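TrwC protein (Escherichia coli, PDB 1OMH) recognises and processes the origin-of-transfer DNA in bacterial conjugation, this chain being the N-terminal relaxase domain of a longer protein. Local coordinates at residues R9-I12 / G13-A16; S95-A98 / L99-D103; H202-K206 / L207-L211; E237-A240 / E241-A245; E275-R278 / A279-A283. All coordinates share one frame; numbering follows the deposited sequence.

Each contact is local to one helix or helix end, and the chemistry changes with its place in the fold. Contact 1 is a surface contact at the start of helix 12-17, where an arginine meets a sulfate; contacts 2 to 5 are partly buried. Contacts 2 and 3 are helix exits with a glycine at positive phi, contacts 4 and 5 regular helical turns in which apolar side chains face inward and polar ones mostly outward. Contact 2 touches contact 3 through Asp103 and Tyr209, and contact 5 through Val100 and Arg278, its centre lying about 14 and 11 Å from theirs. Contacts 1 and 3 lie on opposite sides of the chain's centre.

Contact 1 (R9-I12 / G13-A16). With SO4 (sulfate ion), chain E.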
loop_
_atom_site.group_PDB
_atom_site.type_symbol
_atom_site.label_atom_id
_atom_site.label_comp_id
_atom_site.label_asym_id
_atom_site.label_seq_id
_atom_site.Cartn_x
_atom_site.Cartn_y
_atom_site.Cartn_z
ATOM N N ARG B 9 17.056 4.083 5.627
ATOM C CA ARG B 9 18.168 3.322 5.062
ATOM C C ARG B 9 18.031 1.819 5.261
ATOM O O ARG B 9 18.129 1.049 4.307
ATOM C CB ARG B 9 19.496 3.768 5.673
ATOM C CG ARG B 9 20.708 3.281 4.893
ATOM C CD ARG B 9 21.052 4.282 3.806
ATOM N NE ARG B 9 21.183 3.687 2.484
ATOM C CZ ARG B 9 21.446 4.386 1.385
ATOM N NH1 ARG B 9 21.607 5.702 1.454
ATOM N NH2 ARG B 9 21.543 3.770 0.216
ATOM N N GLN B 10 17.821 1.412 6.507
ATOM C CA GLN B 10 17.680 0.003 6.855
ATOM C C GLN B 10 16.565 -0.721 6.091
ATOM O O GLN B 10 16.533 -1.950 6.066
ATOM C CB GLN B 10 17.423 -0.136 8.356
ATOM C CG GLN B 10 16.051 0.367 8.794
ATOM C CD GLN B 10 15.807 0.191 10.282
ATOM O OE1 GLN B 10 16.457 0.830 11.109
ATOM N N ASP B 11 15.649 0.027 5.477
ATOM C CA ASP B 11 14.543 -0.589 4.737
ATOM C C ASP B 11 14.758 -0.552 3.226
ATOM O O ASP B 11 13.881 -0.951 2.461
ATOM C CB ASP B 11 13.215 0.126 5.031
ATOM C CG ASP B 11 12.945 0.295 6.513
ATOM O OD1 ASP B 11 13.097 -0.688 7.271
ATOM O OD2 ASP B 11 12.562 1.415 6.920
ATOM N N ILE B 12 15.914 -0.079 2.784
ATOM C CA ILE B 12 16.147 0.021 1.351
ATOM C C ILE B 12 16.076 -1.339 0.655
ATOM O O ILE B 12 15.676 -1.425 -0.507
ATOM C CB ILE B 12 17.490 0.726 1.057
ATOM C CG1 ILE B 12 17.496 1.237 -0.381
ATOM C CG2 ILE B 12 18.649 -0.220 1.314
ATOM C CD1 ILE B 12 18.476 2.382 -0.621
ATOM N N GLY B 13 16.443 -2.397 1.371
ATOM C CA GLY B 13 16.378 -3.728 0.794
ATOM C C GLY B 13 14.926 -4.156 0.668
ATOM O O GLY B 13 14.499 -4.683 -0.362
ATOM N N ARG B 14 14.162 -3.923 1.730
ATOM C CA ARG B 14 12.747 -4.270 1.760
ATOM C C ARG B 14 12.009 -3.541 0.636
ATOM O O ARG B 14 11.279 -4.151 -0.143
ATOM C CB ARG B 14 12.146 -3.887 3.121
ATOM C CG ARG B 14 10.648 -4.148 3.262
ATOM C CD ARG B 14 10.074 -3.509 4.532
ATOM N NE ARG B 14 10.595 -4.105 5.762
ATOM C CZ ARG B 14 10.326 -5.343 6.173
ATOM N NH1 ARG B 14 9.536 -6.136 5.456
ATOM N NH2 ARG B 14 10.849 -5.796 7.307
ATOM N N ALA B 15 12.217 -2.233 0.549
ATOM C CA ALA B 15 11.569 -1.422 -0.477
ATOM C C ALA B 15 11.911 -1.907 -1.882
ATOM O O ALA B 15 11.060 -1.908 -2.772
ATOM C CB ALA B 15 11.974 0.036 -0.319
ATOM N N ALA B 16 13.159 -2.323 -2.075
ATOM C CA ALA B 16 13.605 -2.800 -3.375
ATOM C C ALA B 16 12.998 -4.157 -3.727
ATOM O O ALA B 16 12.807 -4.467 -4.900
ATOM C CB ALA B 16 15.134 -2.883 -3.403
HETATM S S SO4 E . 9.441 -8.902 7.409
HETATM O O1 SO4 E . 9.233 -10.356 7.265
HETATM O O2 SO4 E . 8.908 -8.444 8.708
HETATM O O3 SO4 E . 8.734 -8.200 6.321
HETATM O O4 SO4 E . 10.885 -8.610 7.338
#
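The opening turn of helix 12-17, entered from the 3-10 segment 9-11 that follows edge strand 2-8, is closed by Asp11 and Ala15. Ala15 N donates to Asp11 O at 2.8 Å in an almost straight bond (177°), the donor nearly in line with the carbonyl. One residue on, Ala16 N reaches Ile12 O at 3.1 Å, here from above the carbonyl plane and more bent. The methyl groups of Ala15 and Ala16 lie against these acceptors, Ala16 CB being 3.3 Å from Ile12 O; small side chains suit them, because this side of the turn rests on helix 52-60, with Ile12 and Ala15 on Leu59 and Ala16 on Arg56.

Arg14 instead reaches out to the sulfate. Its CG trails away from the backbone N (chi1 178°), and a bend at chi3 (-66°) swings the guanidinium round to meet the ion edge-on, with the sulfur in its plane. NH2 donates to sulfate O4 at 2.8 Å; NH1 points at O3, but a separation of 2.4 Å is doubtful as a measured length. Arg154 also binds this sulfate.

Asp11 OD1 stays 4.5 Å from Arg14 NE, too far for a salt bridge, and OD2 is taken by Thr8 N. The sulfate, probably from the crystallisation liquor, is consistent with a basic patch that could attract anions; the bound DNA comes within about 5 Å of this contact, nearest atoms.

Contact 2 (S95-A98 / L99-D103)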
loop_
_atom_site.group_PDB
_atom_site.type_symbol
_atom_site.label_atom_id
_atom_site.label_comp_id
_atom_site.label_asym_id
_atom_site.label_seq_id
_atom_site.Cartn_x
_atom_site.Cartn_y
_atom_site.Cartn_z
ATOM N N SER B 95 -10.452 -9.521 -3.130
ATOM C CA SER B 95 -9.273 -10.286 -3.541
ATOM C C SER B 95 -9.715 -11.662 -4.048
ATOM O O SER B 95 -9.174 -12.172 -5.035
ATOM C CB SER B 95 -8.294 -10.462 -2.368
ATOM O OG SER B 95 -7.724 -9.216 -1.975
ATOM N N LEU B 96 -10.704 -12.253 -3.381
ATOM C CA LEU B 96 -11.209 -13.575 -3.765
ATOM C C LEU B 96 -11.848 -13.590 -5.151
ATOM O O LEU B 96 -11.573 -14.472 -5.970
ATOM C CB LEU B 96 -12.234 -14.065 -2.740
ATOM C CG LEU B 96 -11.765 -14.921 -1.559
ATOM C CD1 LEU B 96 -10.371 -14.530 -1.106
ATOM C CD2 LEU B 96 -12.778 -14.796 -0.439
ATOM N N GLN B 97 -12.705 -12.611 -5.407
ATOM C CA GLN B 97 -13.390 -12.521 -6.688
ATOM C C GLN B 97 -12.387 -12.287 -7.809
ATOM O O GLN B 97 -12.507 -12.853 -8.894
ATOM C CB GLN B 97 -14.418 -11.382 -6.669
ATOM C CG GLN B 97 -15.417 -11.411 -7.827
ATOM C CD GLN B 97 -16.423 -12.544 -7.699
ATOM O OE1 GLN B 97 -16.942 -12.801 -6.616
ATOM N NE2 GLN B 97 -16.716 -13.213 -8.810
ATOM N N ALA B 98 -11.381 -11.462 -7.549
ATOM C CA ALA B 98 -10.385 -11.173 -8.571
ATOM C C ALA B 98 -9.355 -12.270 -8.806
ATOM O O ALA B 98 -9.016 -12.571 -9.948
ATOM C CB ALA B 98 -9.658 -9.879 -8.234
ATOM N N LEU B 99 -8.870 -12.876 -7.727
ATOM C CA LEU B 99 -7.810 -13.874 -7.825
ATOM C C LEU B 99 -8.211 -15.344 -7.833
ATOM O O LEU B 99 -7.493 -16.179 -8.383
ATOM C CB LEU B 99 -6.791 -13.617 -6.708
ATOM C CG LEU B 99 -6.260 -12.173 -6.674
ATOM C CD1 LEU B 99 -5.351 -11.985 -5.467
ATOM C CD2 LEU B 99 -5.503 -11.853 -7.961
ATOM N N VAL B 100 -9.332 -15.673 -7.209
ATOM C CA VAL B 100 -9.785 -17.055 -7.204
ATOM C C VAL B 100 -10.791 -17.233 -8.343
ATOM O O VAL B 100 -10.597 -18.083 -9.210
ATOM C CB VAL B 100 -10.433 -17.428 -5.861
ATOM C CG1 VAL B 100 -10.787 -18.919 -5.844
ATOM C CG2 VAL B 100 -9.469 -17.105 -4.722
ATOM N N ALA B 101 -11.856 -16.426 -8.340
ATOM C CA ALA B 101 -12.874 -16.481 -9.393
ATOM C C ALA B 101 -12.266 -16.061 -10.732
ATOM O O ALA B 101 -12.708 -16.502 -11.789
ATOM C CB ALA B 101 -14.050 -15.573 -9.050
ATOM N N GLY B 102 -11.264 -15.191 -10.680
ATOM C CA GLY B 102 -10.595 -14.761 -11.896
ATOM C C GLY B 102 -11.164 -13.576 -12.655
ATOM O O GLY B 102 -11.098 -13.551 -13.883
ATOM N N ASP B 103 -11.721 -12.595 -11.953
ATOM C CA ASP B 103 -12.264 -11.416 -12.625
ATOM C C ASP B 103 -11.172 -10.360 -12.752
ATOM O O ASP B 103 -10.909 -9.599 -11.819
ATOM C CB ASP B 103 -13.452 -10.848 -11.849
ATOM C CG ASP B 103 -14.125 -9.690 -12.572
ATOM O OD1 ASP B 103 -15.239 -9.302 -12.157
ATOM O OD2 ASP B 103 -13.545 -9.161 -13.549
#
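Leu99 and Ser95 meet in the last full turn of helix 92-99, where the side chain lies close over a backbone acceptor. Leu99 CG points away from its own carbonyl carbon (chi1 -53°), which brings it to 3.3 Å from Ser95 O, the same oxygen that receives Leu99 N at 2.8 Å. The side chain continues into a hydrophobic layer of Ile107, Pro158 and Trp281, a setting that suits a long, forked aliphatic chain. Shortening Leu99 to an alanine is likely to open a gap between those three partners, with Ser95 O keeping the cover of CB alone.

Val100 likewise sets CG2 beside Leu96 O, at 3.6 Å. That oxygen is gripped twice, by Val100 N at 2.8 Å and by Ala101 N at 3.1 Å, so the helix widens as it ends.

Gln97 folds back at chi2 (71°) and lays its amide along the chain's exit: NE2 comes within 3.6 Å of Ala101 CB. Both ends of the amide are used elsewhere, OE1 by His223 and NE2 by the carbonyl of Phe292, which fixes its rotation.

Gly102 has positive phi, where a side chain would jam against the preceding carbonyl, and its turn lets Asp103 N reach a lone pair of Gln97 O at 3.2 Å. Asp103 OD1 probably hydrogen-bonds Tyr209 OH, though the modelled separation is doubtfully short. A short acidic side chain suits this N-cap: OD2 accepts from Glu105 N of helix 104-122, and its negative charge would interact favourably with the positive end of that helix's dipole.

Contact 3 (H202-K206 / L207-L211); sequences HELQK and LGYQL
Backbone bonds between Leu204 and Tyr209 and between Gln205 and Gly208 finish helix 189-206. Gly208 N donates to Gln205 O at 3.0 Å, and Tyr209 N makes a weak bond of 3.4 Å to Leu204 O. The latter oxygen also accepts from Leu207 N at 3.0 Å, that donor standing well above the carbonyl plane. Positive phi at Gly208 makes glycine the fitting residue, since a CB would collide with the carbonyl before it.

Side-chain packing comes next. Leu204 CD2 faces Leu207 CD1 and the CD1 corner of the Tyr209 ring, while Leu204 CD1 lies 4.4 Å from Leu211 CD2; Ile106, Val94 and Phe219 close round this leucine. The tyrosine ring presents its edge to the helix end: CD1 lies 3.5 Å from Leu204 O, which sits near the ring plane. Gln205 CG lies on the far side from the carbonyl carbon (chi1 -78°) and the chain runs out extended, which carries OE1 to 3.9 Å from Leu211 CD1.

Of the polar groups, one water joins the two segments, donating to Gln205 OE1 and accepting from Leu211 N at 2.8 Å. Within the helix, Lys206 NZ bridges Glu203 OE2 at 3.2 Å from the syn side. Arg116 and Arg112 of helix 104-122 also form salt bridges with Glu203, which would offset the charge of this buried acid.

The backbone turn at Gly208, with its two bonds back into the last helical turn, is a Schellman motif; it leads the chain from helix 189-206 toward strand 211-213.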
loop_
_atom_site.group_PDB
_atom_site.type_symbol
_atom_site.label_atom_id
_atom_site.label_comp_id
_atom_site.label_asym_id
_atom_site.label_seq_id
_atom_site.Cartn_x
_atom_site.Cartn_y
_atom_site.Cartn_z
ATOM N N HIS B 202 -16.900 2.317 -6.225
ATOM C CA HIS B 202 -17.505 2.874 -7.429
ATOM C C HIS B 202 -17.163 2.006 -8.633
ATOM O O HIS B 202 -18.032 1.665 -9.433
ATOM C CB HIS B 202 -17.003 4.303 -7.659
ATOM C CG HIS B 202 -17.570 4.953 -8.882
ATOM N ND1 HIS B 202 -18.916 5.215 -9.031
ATOM C CD2 HIS B 202 -16.975 5.393 -10.015
ATOM C CE1 HIS B 202 -19.125 5.788 -10.202
ATOM N NE2 HIS B 202 -17.963 5.908 -10.820
ATOM N N GLU B 203 -15.890 1.649 -8.758
ATOM C CA GLU B 203 -15.434 0.819 -9.866
ATOM C C GLU B 203 -16.066 -0.567 -9.838
ATOM O O GLU B 203 -16.405 -1.125 -10.887
ATOM C CB GLU B 203 -13.912 0.684 -9.833
ATOM C CG GLU B 203 -13.175 1.956 -10.174
ATOM C CD GLU B 203 -13.524 2.461 -11.558
ATOM O OE1 GLU B 203 -13.498 1.652 -12.510
ATOM O OE2 GLU B 203 -13.819 3.666 -11.695
ATOM N N LEU B 204 -16.211 -1.123 -8.639
ATOM C CA LEU B 204 -16.802 -2.449 -8.471
ATOM C C LEU B 204 -18.279 -2.445 -8.832
ATOM O O LEU B 204 -18.788 -3.397 -9.430
ATOM C CB LEU B 204 -16.627 -2.930 -7.028
ATOM C CG LEU B 204 -15.182 -3.243 -6.634
ATOM C CD1 LEU B 204 -15.107 -3.594 -5.161
ATOM C CD2 LEU B 204 -14.672 -4.395 -7.494
ATOM N N GLN B 205 -18.973 -1.377 -8.462
ATOM C CA GLN B 205 -20.386 -1.285 -8.777
ATOM C C GLN B 205 -20.591 -1.174 -10.282
ATOM O O GLN B 205 -21.589 -1.650 -10.806
ATOM C CB GLN B 205 -21.008 -0.104 -8.038
ATOM C CG GLN B 205 -21.264 -0.450 -6.590
ATOM C CD GLN B 205 -21.686 0.732 -5.759
ATOM O OE1 GLN B 205 -22.216 0.566 -4.658
ATOM N NE2 GLN B 205 -21.439 1.934 -6.267
ATOM N N LYS B 206 -19.629 -0.575 -10.978
ATOM C CA LYS B 206 -19.721 -0.449 -12.426
ATOM C C LYS B 206 -19.633 -1.824 -13.075
ATOM O O LYS B 206 -20.056 -2.010 -14.215
ATOM C CB LYS B 206 -18.592 0.432 -12.970
ATOM C CG LYS B 206 -19.014 1.846 -13.302
ATOM C CD LYS B 206 -17.977 2.552 -14.172
ATOM C CE LYS B 206 -16.682 2.815 -13.424
ATOM N NZ LYS B 206 -15.748 3.652 -14.235
ATOM N N LEU B 207 -19.076 -2.787 -12.345
ATOM C CA LEU B 207 -18.928 -4.148 -12.852
ATOM C C LEU B 207 -20.147 -4.993 -12.515
ATOM O O LEU B 207 -20.236 -6.157 -12.902
ATOM C CB LEU B 207 -17.663 -4.795 -12.268
ATOM C CG LEU B 207 -16.341 -4.081 -12.584
ATOM C CD1 LEU B 207 -15.189 -4.835 -11.934
ATOM C CD2 LEU B 207 -16.133 -4.003 -14.094
ATOM N N GLY B 208 -21.083 -4.411 -11.777
ATOM C CA GLY B 208 -22.285 -5.142 -11.433
ATOM C C GLY B 208 -22.274 -5.897 -10.117
ATOM O O GLY B 208 -23.061 -6.830 -9.939
ATOM N N TYR B 209 -21.387 -5.523 -9.198
ATOM C CA TYR B 209 -21.342 -6.187 -7.898
ATOM C C TYR B 209 -22.093 -5.357 -6.875
ATOM O O TYR B 209 -22.091 -4.129 -6.949
ATOM C CB TYR B 209 -19.898 -6.360 -7.399
ATOM C CG TYR B 209 -19.062 -7.308 -8.218
ATOM C CD1 TYR B 209 -18.080 -6.833 -9.084
ATOM C CD2 TYR B 209 -19.276 -8.684 -8.150
ATOM C CE1 TYR B 209 -17.330 -7.708 -9.870
ATOM C CE2 TYR B 209 -18.535 -9.564 -8.929
ATOM C CZ TYR B 209 -17.568 -9.071 -9.782
ATOM O OH TYR B 209 -16.848 -9.946 -10.552
ATOM N N GLN B 210 -22.746 -6.023 -5.928
ATOM C CA GLN B 210 -23.435 -5.303 -4.871
ATOM C C GLN B 210 -22.496 -5.367 -3.673
ATOM O O GLN B 210 -21.823 -6.379 -3.464
ATOM C CB GLN B 210 -24.773 -5.948 -4.516
ATOM C CG GLN B 210 -25.615 -5.063 -3.593
ATOM C CD GLN B 210 -27.051 -5.529 -3.467
ATOM O OE1 GLN B 210 -27.722 -5.782 -4.465
ATOM N NE2 GLN B 210 -27.535 -5.632 -2.232
ATOM N N LEU B 211 -22.457 -4.294 -2.894
ATOM C CA LEU B 211 -21.575 -4.222 -1.738
ATOM C C LEU B 211 -22.320 -4.231 -0.415
ATOM O O LEU B 211 -23.415 -3.685 -0.299
ATOM C CB LEU B 211 -20.717 -2.957 -1.824
ATOM C CG LEU B 211 -20.053 -2.697 -3.179
ATOM C CD1 LEU B 211 -19.251 -1.410 -3.113
ATOM C CD2 LEU B 211 -19.155 -3.870 -3.552
HETATM O O HOH W 1 -23.772 -1.974 -3.679
#

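Contact 4 (E237-A240 / E241-A245)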
loop_
_atom_site.group_PDB
_atom_site.type_symbol
_atom_site.label_atom_id
_atom_site.label_comp_id
_atom_site.label_asym_id
_atom_site.label_seq_id
_atom_site.Cartn_x
_atom_site.Cartn_y
_atom_site.Cartn_z
ATOM N N GLU B 237 -6.353 -14.659 11.593
ATOM C CA GLU B 237 -6.531 -15.729 12.574
ATOM C C GLU B 237 -5.321 -15.811 13.504
ATOM O O GLU B 237 -5.476 -16.001 14.705
ATOM C CB GLU B 237 -6.727 -17.074 11.866
ATOM C CG GLU B 237 -7.268 -18.182 12.761
ATOM C CD GLU B 237 -7.271 -19.539 12.071
ATOM O OE1 GLU B 237 -7.530 -19.591 10.848
ATOM O OE2 GLU B 237 -7.024 -20.558 12.754
ATOM N N GLN B 238 -4.125 -15.670 12.941
ATOM C CA GLN B 238 -2.901 -15.721 13.735
ATOM C C GLN B 238 -2.844 -14.533 14.697
ATOM O O GLN B 238 -2.436 -14.665 15.854
ATOM C CB GLN B 238 -1.675 -15.739 12.811
ATOM C CG GLN B 238 -1.518 -17.066 12.054
ATOM C CD GLN B 238 -0.417 -17.041 10.996
ATOM O OE1 GLN B 238 0.120 -18.086 10.616
ATOM N NE2 GLN B 238 -0.087 -15.852 10.508
ATOM N N ILE B 239 -3.257 -13.367 14.217
ATOM C CA ILE B 239 -3.268 -12.175 15.057
ATOM C C ILE B 239 -4.255 -12.390 16.215
ATOM O O ILE B 239 -3.924 -12.116 17.371
ATOM C CB ILE B 239 -3.660 -10.913 14.231
ATOM C CG1 ILE B 239 -2.453 -10.382 13.447
ATOM C CG2 ILE B 239 -4.114 -9.798 15.156
ATOM C CD1 ILE B 239 -1.671 -11.411 12.685
ATOM N N ALA B 240 -5.452 -12.897 15.915
ATOM C CA ALA B 240 -6.448 -13.143 16.963
ATOM C C ALA B 240 -5.944 -14.145 18.013
ATOM O O ALA B 240 -6.177 -13.968 19.216
ATOM C CB ALA B 240 -7.756 -13.655 16.348
ATOM N N GLU B 241 -5.262 -15.197 17.562
ATOM C CA GLU B 241 -4.749 -16.196 18.497
ATOM C C GLU B 241 -3.693 -15.589 19.408
ATOM O O GLU B 241 -3.603 -15.952 20.573
ATOM C CB GLU B 241 -4.124 -17.395 17.766
ATOM C CG GLU B 241 -4.002 -18.628 18.675
ATOM C CD GLU B 241 -3.046 -19.693 18.156
ATOM O OE1 GLU B 241 -3.005 -19.924 16.931
ATOM O OE2 GLU B 241 -2.343 -20.313 18.983
ATOM N N TRP B 242 -2.889 -14.672 18.873
ATOM C CA TRP B 242 -1.841 -14.040 19.657
ATOM C C TRP B 242 -2.449 -13.257 20.814
ATOM O O TRP B 242 -1.991 -13.372 21.955
ATOM C CB TRP B 242 -0.980 -13.130 18.768
ATOM C CG TRP B 242 0.241 -12.590 19.460
ATOM C CD1 TRP B 242 0.297 -11.529 20.328
ATOM C CD2 TRP B 242 1.580 -13.093 19.358
ATOM N NE1 TRP B 242 1.586 -11.343 20.764
ATOM C CE2 TRP B 242 2.394 -12.289 20.186
ATOM C CE3 TRP B 242 2.172 -14.150 18.649
ATOM C CZ2 TRP B 242 3.768 -12.505 20.326
ATOM C CZ3 TRP B 242 3.543 -14.365 18.791
ATOM C CH2 TRP B 242 4.323 -13.544 19.623
ATOM N N TYR B 243 -3.486 -12.474 20.526
ATOM C CA TYR B 243 -4.158 -11.708 21.571
ATOM C C TYR B 243 -4.786 -12.659 22.594
ATOM O O TYR B 243 -4.676 -12.444 23.801
ATOM C CB TYR B 243 -5.258 -10.812 20.978
ATOM C CG TYR B 243 -4.767 -9.651 20.139
ATOM C CD1 TYR B 243 -3.652 -8.905 20.522
ATOM C CD2 TYR B 243 -5.444 -9.272 18.979
ATOM C CE1 TYR B 243 -3.224 -7.809 19.772
ATOM C CE2 TYR B 243 -5.027 -8.178 18.223
ATOM C CZ TYR B 243 -3.918 -7.454 18.624
ATOM O OH TYR B 243 -3.495 -6.380 17.878
ATOM N N ALA B 244 -5.442 -13.711 22.103
ATOM C CA ALA B 244 -6.097 -14.693 22.973
ATOM C C ALA B 244 -5.102 -15.397 23.889
ATOM O O ALA B 244 -5.408 -15.683 25.045
ATOM C CB ALA B 244 -6.855 -15.726 22.133
ATOM N N ALA B 245 -3.911 -15.671 23.372
ATOM C CA ALA B 245 -2.884 -16.334 24.161
ATOM C C ALA B 245 -2.410 -15.402 25.270
ATOM O O ALA B 245 -2.259 -15.817 26.421
ATOM C CB ALA B 245 -1.718 -16.727 23.273
HETATM O O HOH W 2 -3.939 -19.130 14.622
#
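Glu237 and Glu241 lie one turn apart on helix 234-246: Glu241 N donates to Glu237 O at 3.0 Å, and a water held by Glu241 OE1 at 2.6 Å makes a weak second bond to the same carbonyl. The two carboxylates stay 5.8 Å apart between Glu237 OE2 and Glu241 OE1.

Next, Gln238 O takes the amide of Trp242 at 3.1 Å. The indole leaves with CG turned away from the backbone N (chi1 -172°) and packs on Ala261 and Leu264 of helix 255-264.

Ile239 carries the side-chain contact. Its CG2 lies 3.6 Å from Tyr243 CE2, approaching the ring obliquely as the two side chains run side by side in the same direction. Tyr243 N meanwhile bonds Ile239 O at 3.2 Å. Pro250, Val253 and Ala261 border the tyrosine.

Last, Ala240 O accepts from Ala244 N at 3.0 Å; both residues are small and exposed.

Such chemistry makes an amphipathic helix: Ile239 and Tyr243 are buried and Trp242 packs partly against helix 255-264, whereas charged glutamates suit the exposed side, where solvent would ease their mutual repulsion.

Contact 5 (E275-R278 / A279-A283)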
loop_
_atom_site.group_PDB
_atom_site.type_symbol
_atom_site.label_atom_id
_atom_site.label_comp_id
_atom_site.label_asym_id
_atom_site.label_seq_id
_atom_site.Cartn_x
_atom_site.Cartn_y
_atom_site.Cartn_z
ATOM N N GLU B 275 0.687 -21.456 -9.971
ATOM C CA GLU B 275 -0.346 -22.221 -10.660
ATOM C C GLU B 275 -0.984 -23.205 -9.689
ATOM O O GLU B 275 -2.206 -23.345 -9.636
ATOM C CB GLU B 275 0.248 -22.984 -11.848
ATOM C CG GLU B 275 -0.791 -23.717 -12.689
ATOM C CD GLU B 275 -0.169 -24.569 -13.781
ATOM O OE1 GLU B 275 -0.928 -25.141 -14.594
ATOM O OE2 GLU B 275 1.077 -24.670 -13.823
ATOM N N ALA B 276 -0.143 -23.885 -8.918
ATOM C CA ALA B 276 -0.621 -24.854 -7.939
ATOM C C ALA B 276 -1.379 -24.160 -6.804
ATOM O O ALA B 276 -2.380 -24.674 -6.312
ATOM C CB ALA B 276 0.554 -25.652 -7.378
ATOM N N LEU B 277 -0.904 -22.986 -6.400
ATOM C CA LEU B 277 -1.556 -22.244 -5.326
ATOM C C LEU B 277 -2.969 -21.808 -5.722
ATOM O O LEU B 277 -3.902 -21.875 -4.916
ATOM C CB LEU B 277 -0.717 -21.019 -4.946
ATOM C CG LEU B 277 -1.290 -20.128 -3.838
ATOM C CD1 LEU B 277 -1.540 -20.948 -2.578
ATOM C CD2 LEU B 277 -0.322 -18.984 -3.556
ATOM N N ARG B 278 -3.125 -21.379 -6.972
ATOM C CA ARG B 278 -4.426 -20.936 -7.480
ATOM C C ARG B 278 -5.415 -22.101 -7.417
ATOM O O ARG B 278 -6.585 -21.934 -7.046
ATOM C CB ARG B 278 -4.278 -20.459 -8.935
ATOM C CG ARG B 278 -5.303 -19.417 -9.401
ATOM C CD ARG B 278 -6.739 -19.895 -9.249
ATOM N NE ARG B 278 -7.709 -18.989 -9.869
ATOM C CZ ARG B 278 -7.832 -18.803 -11.181
ATOM N NH1 ARG B 278 -8.745 -17.963 -11.652
ATOM N NH2 ARG B 278 -7.043 -19.457 -12.024
ATOM N N ALA B 279 -4.937 -23.285 -7.795
ATOM C CA ALA B 279 -5.759 -24.487 -7.782
ATOM C C ALA B 279 -6.202 -24.791 -6.350
ATOM O O ALA B 279 -7.316 -25.255 -6.121
ATOM C CB ALA B 279 -4.968 -25.665 -8.357
ATOM N N GLU B 280 -5.322 -24.528 -5.388
ATOM C CA GLU B 280 -5.638 -24.761 -3.985
ATOM C C GLU B 280 -6.753 -23.798 -3.567
ATOM O O GLU B 280 -7.732 -24.191 -2.927
ATOM C CB GLU B 280 -4.395 -24.523 -3.109
ATOM C CG GLU B 280 -4.611 -24.829 -1.626
ATOM C CD GLU B 280 -3.407 -24.489 -0.747
ATOM O OE1 GLU B 280 -2.254 -24.571 -1.221
ATOM O OE2 GLU B 280 -3.618 -24.154 0.438
ATOM N N TRP B 281 -6.588 -22.529 -3.933
ATOM C CA TRP B 281 -7.581 -21.508 -3.610
ATOM C C TRP B 281 -8.955 -21.921 -4.118
ATOM O O TRP B 281 -9.940 -21.874 -3.387
ATOM C CB TRP B 281 -7.212 -20.158 -4.251
ATOM C CG TRP B 281 -5.993 -19.472 -3.683
ATOM C CD1 TRP B 281 -5.387 -19.719 -2.477
ATOM C CD2 TRP B 281 -5.281 -18.381 -4.271
ATOM N NE1 TRP B 281 -4.341 -18.845 -2.283
ATOM C CE2 TRP B 281 -4.255 -18.011 -3.370
ATOM C CE3 TRP B 281 -5.410 -17.673 -5.475
ATOM C CZ2 TRP B 281 -3.367 -16.964 -3.633
ATOM C CZ3 TRP B 281 -4.525 -16.634 -5.737
ATOM C CH2 TRP B 281 -3.516 -16.290 -4.819
ATOM N N GLN B 282 -9.023 -22.318 -5.385
ATOM C CA GLN B 282 -10.298 -22.719 -5.967
ATOM C C GLN B 282 -10.914 -23.888 -5.214
ATOM O O GLN B 282 -12.122 -23.914 -4.964
ATOM C CB GLN B 282 -10.114 -23.062 -7.449
ATOM C CG GLN B 282 -9.649 -21.853 -8.256
ATOM C CD GLN B 282 -9.443 -22.154 -9.725
ATOM O OE1 GLN B 282 -8.733 -23.092 -10.085
ATOM N NE2 GLN B 282 -10.057 -21.348 -10.586
ATOM N N ALA B 283 -10.084 -24.855 -4.842
ATOM C CA ALA B 283 -10.576 -26.008 -4.096
ATOM C C ALA B 283 -11.001 -25.557 -2.698
ATOM O O ALA B 283 -11.998 -26.027 -2.155
ATOM C CB ALA B 283 -9.483 -27.085 -4.001
#
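Leu277 and Trp281 share both a backbone bond and a ring contact. Trp281 N donates to Leu277 O at 2.9 Å, and this carbonyl oxygen lies over one face of the indole. Leu277 CG sits on a ring face too, 3.4 Å above its plane and offset toward the rim, while CD2 comes to 3.7 Å from Trp281 CZ2. The leucine gets there because its CG is on the far side from the backbone N (chi1 179°). The indole's own donor, NE1, is satisfied by the carbonyl of Arg156.

Replacing Trp281 by alanine would probably leave Arg156 O without this donor and open a gap beside Leu277.

These turns belong to helix 274-287, whose regular backbone bonds also satisfy Glu275 O and Ala276 O, through Ala279 N and Glu280 N. One face of the helix packs on the exit of helix 92-99, and the indole lies about 10 Å, side chain to side chain, from His150 and His161, which bind zinc or copper in other structures of this protein but carry no metal here.

Arg278 O accepts from Gln282 N at 3.0 Å. The two side chains also stack, flat groups that can lie face to face here: guanidinium and amide planes are 12° apart, and Gln282 NE2 sits over the guanidinium centre, 3.4 Å above its plane. The neighbouring nitrogens Arg278 NE and Gln282 NE2 are both donors and make no bond to each other. Arg278 NH1 gives a weak hydrogen bond to Val100 O, and NE is satisfied outside these two segments.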